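Local structure of glycosyl hydrolase, family 31/fibronectin type III domain protein (Clostridium perfringens, 4UAP) at residues R75-S78 with I82-A85. The protein binds galacto-configured sugars such as N-acetylgalactosamine through this family 32 carbohydrate-binding module, probably helping the family 31 glycoside hydrolase it belongs to engage glycans. Sequence-based numbering, arbitrary orientation.
With NGA (2-acetamido-2-deoxy-beta-D-galactopyranose), chain C.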
loop_
_atom_site.group_PDB
_atom_site.type_symbol
_atom_site.label_atom_id
_atom_site.label_comp_id
_atom_site.label_asym_id
_atom_site.label_seq_id
_atom_site.Cartn_x
_atom_site.Cartn_y
_atom_site.Cartn_z
ATOM N N ARG A 75 -5.569 3.018 7.413
ATOM C CA ARG A 75 -6.955 3.069 7.848
ATOM C C ARG A 75 -7.018 3.521 9.300
ATOM O O ARG A 75 -6.496 2.851 10.188
ATOM C CB ARG A 75 -7.640 1.711 7.685
ATOM C CG ARG A 75 -9.112 1.747 8.095
ATOM C CD ARG A 75 -9.721 0.366 8.101
ATOM N NE ARG A 75 -11.119 0.428 8.503
ATOM C CZ ARG A 75 -11.924 -0.627 8.541
ATOM N NH1 ARG A 75 -11.456 -1.825 8.205
ATOM N NH2 ARG A 75 -13.186 -0.480 8.915
ATOM N N MET A 76 -7.667 4.656 9.532
ATOM C CA MET A 76 -7.750 5.223 10.877
ATOM C C MET A 76 -9.187 5.222 11.394
ATOM O O MET A 76 -10.144 5.290 10.614
ATOM C CB MET A 76 -7.196 6.656 10.905
ATOM C CG MET A 76 -5.793 6.806 10.290
ATOM S SD MET A 76 -4.518 5.779 11.052
ATOM C CE MET A 76 -4.246 6.697 12.565
ATOM N N ASN A 77 -9.329 5.148 12.713
ATOM C CA ASN A 77 -10.632 5.321 13.344
ATOM C C ASN A 77 -10.958 6.798 13.407
ATOM O O ASN A 77 -10.060 7.626 13.292
ATOM C CB ASN A 77 -10.635 4.719 14.746
ATOM C CG ASN A 77 -10.329 3.249 14.731
ATOM O OD1 ASN A 77 -10.903 2.500 13.939
ATOM N ND2 ASN A 77 -9.424 2.821 15.603
ATOM N N SER A 78 -12.232 7.131 13.605
ATOM C CA SER A 78 -12.646 8.535 13.631
ATOM C C SER A 78 -11.926 9.340 14.721
ATOM O O SER A 78 -11.745 10.545 14.578
ATOM C CB SER A 78 -14.164 8.643 13.830
ATOM O OG SER A 78 -14.543 8.099 15.084
ATOM N N ILE A 82 -5.212 4.294 15.059
ATOM C CA ILE A 82 -5.109 3.427 13.885
ATOM C C ILE A 82 -6.047 2.214 14.035
ATOM O O ILE A 82 -6.125 1.595 15.104
ATOM C CB ILE A 82 -3.662 2.964 13.662
ATOM C CG1 ILE A 82 -3.498 2.352 12.268
ATOM C CG2 ILE A 82 -3.220 1.993 14.769
ATOM C CD1 ILE A 82 -2.050 2.358 11.778
ATOM N N ASN A 83 -6.777 1.893 12.970
ATOM C CA ASN A 83 -7.744 0.801 13.034
ATOM C C ASN A 83 -7.055 -0.553 13.111
ATOM O O ASN A 83 -5.936 -0.724 12.633
ATOM C CB ASN A 83 -8.695 0.846 11.829
ATOM C CG ASN A 83 -9.759 -0.241 11.880
ATOM O OD1 ASN A 83 -9.674 -1.240 11.166
ATOM N ND2 ASN A 83 -10.764 -0.052 12.741
ATOM N N ILE A 84 -7.728 -1.516 13.724
ATOM C CA ILE A 84 -7.173 -2.853 13.894
ATOM C C ILE A 84 -6.847 -3.560 12.552
ATOM O O ILE A 84 -5.969 -4.428 12.490
ATOM C CB ILE A 84 -8.149 -3.712 14.732
ATOM C CG1 ILE A 84 -7.468 -4.978 15.254
ATOM C CG2 ILE A 84 -9.410 -4.016 13.947
ATOM C CD1 ILE A 84 -8.375 -5.823 16.156
ATOM N N ALA A 85 -7.528 -3.177 11.472
ATOM C CA ALA A 85 -7.277 -3.808 10.171
ATOM C C ALA A 85 -6.137 -3.132 9.399
ATOM O O ALA A 85 -5.719 -3.625 8.353
ATOM C CB ALA A 85 -8.557 -3.809 9.330
HETATM C C1 NGA C . -14.447 -6.153 9.715
HETATM C C2 NGA C . -14.351 -4.666 9.384
HETATM C C3 NGA C . -14.157 -4.488 7.893
HETATM C C4 NGA C . -12.975 -5.340 7.447
HETATM C C5 NGA C . -13.297 -6.806 7.737
HETATM C C6 NGA C . -12.215 -7.816 7.376
HETATM C C7 NGA C . -15.501 -2.883 10.642
HETATM C C8 NGA C . -16.826 -2.253 10.962
HETATM N N2 NGA C . -15.545 -3.943 9.825
HETATM O O1 NGA C . -14.228 -6.301 11.098
HETATM O O3 NGA C . -13.966 -3.115 7.650
HETATM O O4 NGA C . -11.833 -4.939 8.174
HETATM O O5 NGA C . -13.468 -6.966 9.114
HETATM O O6 NGA C . -12.603 -9.113 7.819
HETATM O O7 NGA C . -14.458 -2.419 11.124
#
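The side chains of R75 and N83 lie side by side, pointing the same way, in the loop that joins strands 64-74 and 87-96, and N83 N donates to R75 O (3.0 Å). This accompanies the single bridge that pairs M76 with I82. Two further hydrogen bonds fix the N83 amide. N83 ND2 gives a nearly straight bond to N77 OD1 (2.8 Å), meeting a lone pair in the carbonyl plane although the two amides stand almost perpendicular (80°). N83 OD1 accepts from A85 N at 2.9 Å, from above the carbonyl plane, which closes an Asx turn.

Stacking is the second element of the contact. With CG anti to the backbone N (chi1 -178°) and the chain extended to NE, R75 passes along N83 and lays one guanidinium face over the amide; the planes differ by 27°, and N83 OD1 sits toward the rim. R75 NE and N83 OD1, 3.5 Å apart, are too badly angled to bond.

At the other end the contact is apolar: the bent side chain of M76 brings SD to 3.8 Å from I82 CG1 and CE against the I82 backbone.

Toward the sugar, R75 presents its edge. R75 NH1 donates to O3 (2.9 Å) and O4 of N-acetylgalactosamine, while NH2 makes weak bonds to O3 and the acetamido O7. A85 CB lies 3.7 Å from O4 of the sugar, and R36, W41 and I42 help complete the pocket in this calcium-containing beta-sandwich module.

Hydroxyl O3 is thus shared by both terminal nitrogens, and the axial O4 that distinguishes galactose from glucose is read by NH1. N83 acts in the second shell: steadied by N77 and A85, its partly negative carbonyl oxygen probably helps hold the cationic guanidinium in place for the sugar.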